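Cortical-lytic enzyme (Clostridium perfringens, PDB 5JIP) probably acts as a muramidase of glycoside hydrolase family 25, cleaving the cortex peptidoglycan during spore germination. Local coordinates at residues A[12-26]-A[210-224]. Residues are numbered along the deposited sequence; the frame is centred on the assembly and turned at random.
Sequences LSTFGPDLNEFSRDV and LDGVGSPVDLNWGPN
Phe15 lies obliquely against Trp221, their planes 55° apart: Phe15 CD1 sits over one face of the indole, 3.8 Å from Trp221 CZ3, while Thr14 O approaches the indole edge. Trp221 also stacks with Phe204 of strand 201-208. At the edge of the phenyl ring, near its plane, comes Leu210 CD1, and Leu219 CD2 meets Phe15 CZ obliquely. A chi1 of 166° sets Phe15 CG anti to the backbone N and directs the ring to Trp221, Leu219 and Leu210. Farther along, Ser215 CB rests over one face of the Arg24 guanidinium, 3.4 Å from Arg24 CZ, and water 4 binds at its edge; Ser215 OG accepts a nearly straight bond from Arg24 N.

On the face of the sheet opposite Phe15 and Trp221, Asn220 ND2 holds Asp18 OD1 at 2.8 Å through the anti lone pair, with the oxygen in the amide plane, and also donates to Gly16 O. Gln203 also bonds Asp18 OD1, and Trp176 bonds Asn220 OD1, fixing both groups. Asp18 OD2 and Asp218 OD2 stand 2.6 Å apart, their carboxylate planes turned by 46°.

Gly16 N bonds Asn220 O at 3.1 Å where strands 15-19 and 217-221 pair antiparallel, joining first strand to last barrel strand in the TIM-barrel-like GH25 sheet.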
ATOM      1  N   LEU A  12     -20.381  -9.755   4.482  1.00 11.70           N
ATOM      2  CA  LEU A  12     -19.071 -10.101   4.988  1.00 13.18           C
ATOM      3  C   LEU A  12     -18.696  -9.297   6.220  1.00 10.73           C
ATOM      4  O   LEU A  12     -17.634  -9.554   6.793  1.00  8.88           O
ATOM      5  CB  LEU A  12     -17.995  -9.894   3.916  1.00 11.70           C
ATOM      6  CG  LEU A  12     -18.180 -10.789   2.687  1.00 19.78           C
ATOM      7  CD1 LEU A  12     -17.176 -10.408   1.600  1.00 28.84           C
ATOM      8  CD2 LEU A  12     -18.036 -12.262   3.083  1.00 26.49           C
ATOM      9  N   SER A  13     -19.512  -8.321   6.620  1.00  9.58           N
ATOM     10  CA  SER A  13     -19.105  -7.437   7.702  1.00  6.82           C
ATOM     11  C   SER A  13     -18.839  -8.227   8.978  1.00  9.42           C
ATOM     12  O   SER A  13     -19.651  -9.063   9.388  1.00  9.53           O
ATOM     13  CB  SER A  13     -20.176  -6.378   7.968  1.00  8.36           C
ATOM     14  OG  SER A  13     -20.348  -5.504   6.858  1.00  7.61           O
ATOM     15  N   THR A  14     -17.716  -7.916   9.630  1.00  8.49           N
ATOM     16  CA  THR A  14     -17.448  -8.469  10.948  1.00  9.96           C
ATOM     17  C   THR A  14     -18.336  -7.793  11.993  1.00  9.41           C
ATOM     18  O   THR A  14     -18.988  -6.780  11.742  1.00  8.23           O
ATOM     19  CB  THR A  14     -15.976  -8.305  11.319  1.00  8.55           C
ATOM     20  OG1 THR A  14     -15.586  -6.940  11.172  1.00  8.81           O
ATOM     21  CG2 THR A  14     -15.083  -9.193  10.424  1.00 10.45           C
ATOM     22  N   PHE A  15     -18.329  -8.365  13.189  1.00  8.43           N
ATOM     23  CA  PHE A  15     -19.302  -8.006  14.208  1.00  7.15           C
ATOM     24  C   PHE A  15     -18.715  -8.228  15.591  1.00  8.27           C
ATOM     25  O   PHE A  15     -18.045  -9.233  15.834  1.00  9.00           O
ATOM     26  CB  PHE A  15     -20.573  -8.833  14.015  1.00 10.76           C
ATOM     27  CG  PHE A  15     -21.513  -8.793  15.187  1.00  9.44           C
ATOM     28  CD1 PHE A  15     -22.497  -7.831  15.279  1.00  8.84           C
ATOM     29  CD2 PHE A  15     -21.414  -9.735  16.181  1.00  8.22           C
ATOM     30  CE1 PHE A  15     -23.369  -7.789  16.372  1.00 10.66           C
ATOM     31  CE2 PHE A  15     -22.280  -9.716  17.267  1.00 13.28           C
ATOM     32  CZ  PHE A  15     -23.266  -8.751  17.357  1.00  9.21           C
ATOM     33  N   GLY A  16     -19.012  -7.318  16.508  1.00  7.40           N
ATOM     34  CA  GLY A  16     -18.587  -7.509  17.866  1.00  7.17           C
ATOM     35  C   GLY A  16     -19.043  -6.397  18.777  1.00  7.60           C
ATOM     36  O   GLY A  16     -19.400  -5.287  18.331  1.00  4.60           O
ATOM     37  N   PRO A  17     -18.998  -6.663  20.081  1.00  5.86           N
ATOM     38  CA  PRO A  17     -19.426  -5.673  21.063  1.00  6.52           C
ATOM     39  C   PRO A  17     -18.288  -4.763  21.492  1.00  7.15           C
ATOM     40  O   PRO A  17     -17.108  -5.063  21.302  1.00  6.39           O
ATOM     41  CB  PRO A  17     -19.881  -6.555  22.234  1.00  8.07           C
ATOM     42  CG  PRO A  17     -18.873  -7.688  22.194  1.00  7.14           C
ATOM     43  CD  PRO A  17     -18.687  -7.965  20.719  1.00  5.48           C
ATOM     44  N   ASP A  18     -18.662  -3.643  22.107  1.00  5.56           N
ATOM     45  CA  ASP A  18     -17.709  -2.954  22.965  1.00  4.69           C
ATOM     46  C   ASP A  18     -18.251  -2.944  24.388  1.00  6.60           C
ATOM     47  O   ASP A  18     -19.471  -2.913  24.614  1.00  6.86           O
ATOM     48  CB  ASP A  18     -17.370  -1.533  22.472  1.00  6.00           C
ATOM     49  CG  ASP A  18     -18.592  -0.652  22.304  1.00  8.71           C
ATOM     50  OD1 ASP A  18     -19.210  -0.706  21.221  1.00  7.22           O
ATOM     51  OD2 ASP A  18     -18.916   0.100  23.247  1.00  7.39           O
ATOM     52  N   LEU A  19     -17.314  -3.023  25.335  1.00  7.41           N
ATOM     53  CA  LEU A  19     -17.593  -3.317  26.741  1.00  9.09           C
ATOM     54  C   LEU A  19     -16.762  -2.409  27.638  1.00  8.70           C
ATOM     55  O   LEU A  19     -15.735  -1.862  27.226  1.00  6.00           O
ATOM     56  CB  LEU A  19     -17.255  -4.778  27.091  1.00  6.27           C
ATOM     57  CG  LEU A  19     -17.807  -5.910  26.224  1.00  8.21           C
ATOM     58  CD1 LEU A  19     -17.138  -7.239  26.606  1.00 13.01           C
ATOM     59  CD2 LEU A  19     -19.298  -6.003  26.366  1.00  9.77           C
ATOM     60  N   ASN A  20     -17.206  -2.254  28.883  1.00  7.98           N
ATOM     61  CA  ASN A  20     -16.397  -1.577  29.885  1.00  6.70           C
ATOM     62  C   ASN A  20     -16.768  -2.138  31.255  1.00  7.67           C
ATOM     63  O   ASN A  20     -17.466  -3.146  31.357  1.00  7.06           O
ATOM     64  CB  ASN A  20     -16.554  -0.055  29.792  1.00  7.62           C
ATOM     65  CG  ASN A  20     -17.981   0.421  30.040  1.00 11.46           C
ATOM     66  OD1 ASN A  20     -18.774  -0.214  30.742  1.00 11.28           O
ATOM     67  ND2 ASN A  20     -18.315   1.541  29.432  1.00 11.17           N
ATOM     68  N   GLU A  21     -16.269  -1.497  32.312  1.00  8.20           N
ATOM     69  CA  GLU A  21     -16.467  -2.055  33.649  1.00 11.75           C
ATOM     70  C   GLU A  21     -17.932  -2.138  34.064  1.00 11.68           C
ATOM     71  O   GLU A  21     -18.250  -2.838  35.041  1.00  9.36           O
ATOM     72  CB  GLU A  21     -15.688  -1.225  34.657  1.00  7.02           C
ATOM     73  CG  GLU A  21     -16.223   0.165  34.882  1.00  9.18           C
ATOM     74  CD  GLU A  21     -15.344   0.937  35.831  1.00 11.61           C
ATOM     75  OE1 GLU A  21     -15.683   0.975  37.047  1.00 13.77           O
ATOM     76  OE2 GLU A  21     -14.302   1.460  35.375  1.00  8.68           O
ATOM     77  N   PHE A  22     -18.828  -1.464  33.354  1.00 10.02           N
ATOM     78  CA  PHE A  22     -20.250  -1.494  33.693  1.00 13.32           C
ATOM     79  C   PHE A  22     -21.002  -2.554  32.913  1.00 10.63           C
ATOM     80  O   PHE A  22     -22.199  -2.746  33.130  1.00 11.54           O
ATOM     81  CB  PHE A  22     -20.864  -0.089  33.477  1.00 14.49           C
ATOM     82  CG  PHE A  22     -20.073   0.992  34.155  1.00 10.95           C
ATOM     83  CD1 PHE A  22     -19.941   0.991  35.535  1.00 13.98           C
ATOM     84  CD2 PHE A  22     -19.431   1.993  33.421  1.00 11.83           C
ATOM     85  CE1 PHE A  22     -19.196   1.948  36.158  1.00 13.32           C
ATOM     86  CE2 PHE A  22     -18.679   2.940  34.040  1.00 10.20           C
ATOM     87  CZ  PHE A  22     -18.564   2.940  35.410  1.00 10.22           C
ATOM     88  N   SER A  23     -20.323  -3.262  32.023  1.00 10.43           N
ATOM     89  CA  SER A  23     -20.949  -4.367  31.327  1.00  9.69           C
ATOM     90  C   SER A  23     -21.151  -5.502  32.318  1.00  9.09           C
ATOM     91  O   SER A  23     -20.230  -5.848  33.058  1.00 12.00           O
ATOM     92  CB  SER A  23     -20.054  -4.824  30.186  1.00  7.72           C
ATOM     93  OG  SER A  23     -19.847  -3.766  29.284  1.00  8.74           O
ATOM     94  N   ARG A  24     -22.347  -6.049  32.372  1.00  8.07           N
ATOM     95  CA  ARG A  24     -22.668  -7.059  33.374  1.00 13.54           C
ATOM     96  C   ARG A  24     -22.615  -8.472  32.810  1.00 14.88           C
ATOM     97  O   ARG A  24     -23.113  -8.732  31.715  1.00  9.13           O
ATOM     98  CB  ARG A  24     -24.056  -6.795  33.942  1.00 13.02           C
ATOM     99  CG  ARG A  24     -24.149  -5.403  34.529  1.00 19.12           C
ATOM    100  CD  ARG A  24     -25.437  -5.180  35.308  1.00 35.25           C
ATOM    101  NE  ARG A  24     -26.633  -5.214  34.462  1.00 41.64           N
ATOM    102  CZ  ARG A  24     -27.036  -4.229  33.659  1.00 39.57           C
ATOM    103  NH1 ARG A  24     -28.158  -4.385  32.957  1.00 35.38           N
ATOM    104  NH2 ARG A  24     -26.320  -3.109  33.517  1.00 25.96           N
ATOM    105  N   ASP A  25     -22.071  -9.406  33.599  1.00 14.53           N
ATOM    106  CA  ASP A  25     -22.209 -10.829  33.302  1.00  9.46           C
ATOM    107  C   ASP A  25     -21.583 -11.168  31.946  1.00 10.96           C
ATOM    108  O   ASP A  25     -22.232 -11.711  31.063  1.00 12.78           O
ATOM    109  CB  ASP A  25     -23.680 -11.270  33.349  1.00 13.49           C
ATOM    110  CG  ASP A  25     -24.343 -10.941  34.694  1.00 31.07           C
ATOM    111  OD1 ASP A  25     -23.644 -10.508  35.648  1.00 37.64           O
ATOM    112  OD2 ASP A  25     -25.578 -11.084  34.805  1.00 46.04           O
ATOM    113  N   VAL A  26     -20.307 -10.824  31.792  1.00 11.23           N
ATOM    114  CA  VAL A  26     -19.621 -11.012  30.517  1.00 14.48           C
ATOM    115  C   VAL A  26     -18.944 -12.386  30.498  1.00 10.83           C
ATOM    116  O   VAL A  26     -18.002 -12.636  31.256  1.00 11.79           O
ATOM    117  CB  VAL A  26     -18.608  -9.888  30.268  1.00 10.84           C
ATOM    118  CG1 VAL A  26     -17.842 -10.139  28.962  1.00 12.58           C
ATOM    119  CG2 VAL A  26     -19.315  -8.519  30.254  1.00 14.25           C
ATOM    120  N   LEU A 210     -26.871  -9.821  23.013  1.00  8.70           N
ATOM    121  CA  LEU A 210     -25.880 -10.780  22.529  1.00 11.58           C
ATOM    122  C   LEU A 210     -25.581 -11.794  23.614  1.00  7.82           C
ATOM    123  O   LEU A 210     -25.228 -11.403  24.729  1.00  9.15           O
ATOM    124  CB  LEU A 210     -24.582 -10.088  22.142  1.00  7.40           C
ATOM    125  CG  LEU A 210     -23.491 -10.949  21.509  1.00  9.54           C
ATOM    126  CD1 LEU A 210     -23.963 -11.605  20.199  1.00 14.95           C
ATOM    127  CD2 LEU A 210     -22.277 -10.077  21.277  1.00  8.86           C
ATOM    128  N   ASP A 211     -25.709 -13.081  23.284  1.00 11.81           N
ATOM    129  CA  ASP A 211     -25.360 -14.147  24.225  1.00 13.42           C
ATOM    130  C   ASP A 211     -23.932 -13.936  24.699  1.00 12.51           C
ATOM    131  O   ASP A 211     -23.024 -13.752  23.892  1.00 11.59           O
ATOM    132  CB  ASP A 211     -25.478 -15.528  23.552  1.00 17.40           C
ATOM    133  CG  ASP A 211     -26.916 -16.034  23.439  1.00 24.90           C
ATOM    134  OD1 ASP A 211     -27.858 -15.323  23.851  1.00 21.92           O
ATOM    135  OD2 ASP A 211     -27.098 -17.162  22.916  1.00 25.53           O
ATOM    136  N   GLY A 212     -23.736 -13.949  26.004  1.00 11.04           N
ATOM    137  CA  GLY A 212     -22.425 -13.727  26.565  1.00 10.68           C
ATOM    138  C   GLY A 212     -22.252 -12.380  27.212  1.00  9.75           C
ATOM    139  O   GLY A 212     -21.217 -12.146  27.858  1.00  9.51           O
ATOM    140  N   VAL A 213     -23.228 -11.483  27.063  1.00 12.16           N
ATOM    141  CA  VAL A 213     -23.275 -10.237  27.807  1.00 11.06           C
ATOM    142  C   VAL A 213     -24.657 -10.141  28.426  1.00 11.34           C
ATOM    143  O   VAL A 213     -25.663 -10.288  27.721  1.00 11.45           O
ATOM    144  CB  VAL A 213     -22.992  -9.011  26.923  1.00  9.68           C
ATOM    145  CG1 VAL A 213     -23.066  -7.762  27.744  1.00 11.06           C
ATOM    146  CG2 VAL A 213     -21.629  -9.141  26.272  1.00  9.65           C
ATOM    147  N   GLY A 214     -24.706  -9.897  29.736  1.00 12.17           N
ATOM    148  CA  GLY A 214     -25.980  -9.877  30.423  1.00 17.41           C
ATOM    149  C   GLY A 214     -26.744  -8.588  30.225  1.00 18.68           C
ATOM    150  O   GLY A 214     -27.978  -8.597  30.166  1.00 18.95           O
ATOM    151  N   SER A 215     -26.041  -7.489  30.096  1.00 17.09           N
ATOM    152  CA  SER A 215     -26.657  -6.177  29.989  1.00 19.98           C
ATOM    153  C   SER A 215     -26.883  -5.804  28.522  1.00 14.88           C
ATOM    154  O   SER A 215     -26.257  -6.368  27.625  1.00 11.07           O
ATOM    155  CB  SER A 215     -25.773  -5.130  30.678  1.00 18.12           C
ATOM    156  OG  SER A 215     -24.386  -5.350  30.428  1.00 17.92           O
ATOM    157  N   PRO A 216     -27.815  -4.897  28.248  1.00 10.17           N
ATOM    158  CA  PRO A 216     -27.934  -4.338  26.891  1.00 11.06           C
ATOM    159  C   PRO A 216     -26.590  -3.758  26.477  1.00  9.08           C
ATOM    160  O   PRO A 216     -25.972  -3.006  27.223  1.00  9.20           O
ATOM    161  CB  PRO A 216     -28.999  -3.251  27.046  1.00 14.29           C
ATOM    162  CG  PRO A 216     -29.762  -3.638  28.320  1.00 21.75           C
ATOM    163  CD  PRO A 216     -28.715  -4.229  29.205  1.00 16.52           C
ATOM    164  N   VAL A 217     -26.122  -4.128  25.295  1.00 10.83           N
ATOM    165  CA  VAL A 217     -24.715  -3.979  24.977  1.00  9.57           C
ATOM    166  C   VAL A 217     -24.560  -3.187  23.675  1.00  8.17           C
ATOM    167  O   VAL A 217     -25.425  -3.236  22.793  1.00  6.62           O
ATOM    168  CB  VAL A 217     -24.051  -5.386  24.913  1.00  7.51           C
ATOM    169  CG1 VAL A 217     -24.664  -6.233  23.792  1.00 11.55           C
ATOM    170  CG2 VAL A 217     -22.543  -5.282  24.758  1.00 15.40           C
ATOM    171  N   ASP A 218     -23.471  -2.425  23.590  1.00  9.14           N
ATOM    172  CA  ASP A 218     -23.077  -1.753  22.349  1.00  8.50           C
ATOM    173  C   ASP A 218     -22.644  -2.792  21.325  1.00 10.40           C
ATOM    174  O   ASP A 218     -21.793  -3.634  21.615  1.00  6.59           O
ATOM    175  CB  ASP A 218     -21.904  -0.791  22.571  1.00  6.65           C
ATOM    176  CG  ASP A 218     -22.205   0.377  23.485  1.00  9.85           C
ATOM    177  OD1 ASP A 218     -23.386   0.662  23.788  1.00 12.41           O
ATOM    178  OD2 ASP A 218     -21.220   1.050  23.884  1.00  6.88           O
ATOM    179  N   LEU A 219     -23.218  -2.742  20.132  1.00  6.99           N
ATOM    180  CA  LEU A 219     -22.856  -3.671  19.068  1.00  6.17           C
ATOM    181  C   LEU A 219     -22.405  -2.915  17.821  1.00  6.73           C
ATOM    182  O   LEU A 219     -22.877  -1.808  17.526  1.00  8.77           O
ATOM    183  CB  LEU A 219     -24.006  -4.583  18.712  1.00  7.86           C
ATOM    184  CG  LEU A 219     -24.486  -5.501  19.858  1.00  7.34           C
ATOM    185  CD1 LEU A 219     -25.702  -6.270  19.404  1.00  9.58           C
ATOM    186  CD2 LEU A 219     -23.351  -6.428  20.342  1.00  6.49           C
ATOM    187  N   ASN A 220     -21.516  -3.553  17.065  1.00  6.84           N
ATOM    188  CA  ASN A 220     -20.777  -2.876  16.006  1.00  4.83           C
ATOM    189  C   ASN A 220     -20.617  -3.767  14.790  1.00  7.20           C
ATOM    190  O   ASN A 220     -20.341  -4.968  14.913  1.00  6.83           O
ATOM    191  CB  ASN A 220     -19.368  -2.490  16.462  1.00  7.84           C
ATOM    192  CG  ASN A 220     -19.369  -1.652  17.721  1.00  8.27           C
ATOM    193  OD1 ASN A 220     -19.625  -0.459  17.671  1.00  7.34           O
ATOM    194  ND2 ASN A 220     -19.016  -2.265  18.848  1.00  5.67           N
ATOM    195  N   TRP A 221     -20.753  -3.158  13.621  1.00  6.82           N
ATOM    196  CA  TRP A 221     -20.282  -3.745  12.380  1.00  6.01           C
ATOM    197  C   TRP A 221     -18.876  -3.246  12.080  1.00  6.51           C
ATOM    198  O   TRP A 221     -18.558  -2.065  12.279  1.00  7.01           O
ATOM    199  CB  TRP A 221     -21.200  -3.396  11.201  1.00  8.30           C
ATOM    200  CG  TRP A 221     -22.621  -3.820  11.371  1.00  7.05           C
ATOM    201  CD1 TRP A 221     -23.701  -3.001  11.477  1.00  6.28           C
ATOM    202  CD2 TRP A 221     -23.119  -5.169  11.473  1.00  7.59           C
ATOM    203  NE1 TRP A 221     -24.845  -3.740  11.619  1.00  9.02           N
ATOM    204  CE2 TRP A 221     -24.522  -5.076  11.636  1.00 10.33           C
ATOM    205  CE3 TRP A 221     -22.524  -6.431  11.421  1.00  6.70           C
ATOM    206  CZ2 TRP A 221     -25.335  -6.198  11.745  1.00 11.60           C
ATOM    207  CZ3 TRP A 221     -23.333  -7.564  11.556  1.00 12.12           C
ATOM    208  CH2 TRP A 221     -24.729  -7.435  11.703  1.00 13.26           C
ATOM    209  N   GLY A 222     -18.049  -4.150  11.574  1.00  8.08           N
ATOM    210  CA  GLY A 222     -16.694  -3.833  11.204  1.00  6.28           C
ATOM    211  C   GLY A 222     -16.401  -4.112   9.740  1.00  7.22           C
ATOM    212  O   GLY A 222     -17.292  -4.414   8.935  1.00  6.97           O
ATOM    213  N   PRO A 223     -15.119  -4.027   9.384  1.00  8.47           N
ATOM    214  CA  PRO A 223     -14.682  -4.347   8.021  1.00 11.05           C
ATOM    215  C   PRO A 223     -14.997  -5.785   7.626  1.00 12.30           C
ATOM    216  O   PRO A 223     -15.275  -6.651   8.452  1.00  8.22           O
ATOM    217  CB  PRO A 223     -13.162  -4.117   8.069  1.00  8.06           C
ATOM    218  CG  PRO A 223     -12.907  -3.340   9.314  1.00 11.89           C
ATOM    219  CD  PRO A 223     -13.993  -3.702  10.267  1.00  6.55           C
ATOM    220  N   ASN A 224     -14.921  -6.036   6.317  1.00 10.07           N
ATOM    221  CA  ASN A 224     -15.149  -7.371   5.791  1.00 10.82           C
ATOM    222  C   ASN A 224     -14.155  -8.384   6.325  1.00 11.87           C
ATOM    223  O   ASN A 224     -14.471  -9.579   6.407  1.00 14.62           O
ATOM    224  CB  ASN A 224     -15.083  -7.330   4.276  1.00 11.55           C
ATOM    225  CG  ASN A 224     -16.263  -6.605   3.680  1.00 18.68           C
ATOM    226  OD1 ASN A 224     -17.133  -6.103   4.400  1.00 15.31           O
ATOM    227  ND2 ASN A 224     -16.320  -6.563   2.363  1.00 20.03           N
TER
HETATM  228  O   HOH W   1     -18.009  -4.217   6.334  1.00 11.48           O
HETATM  229  O   HOH W   2     -21.765  -2.140  25.820  1.00  8.65           O
HETATM  230  O   HOH W   3     -23.758  -2.106  30.397  1.00 27.85           O
HETATM  231  O   HOH W   4     -29.805  -6.738  32.367  1.00 38.84           O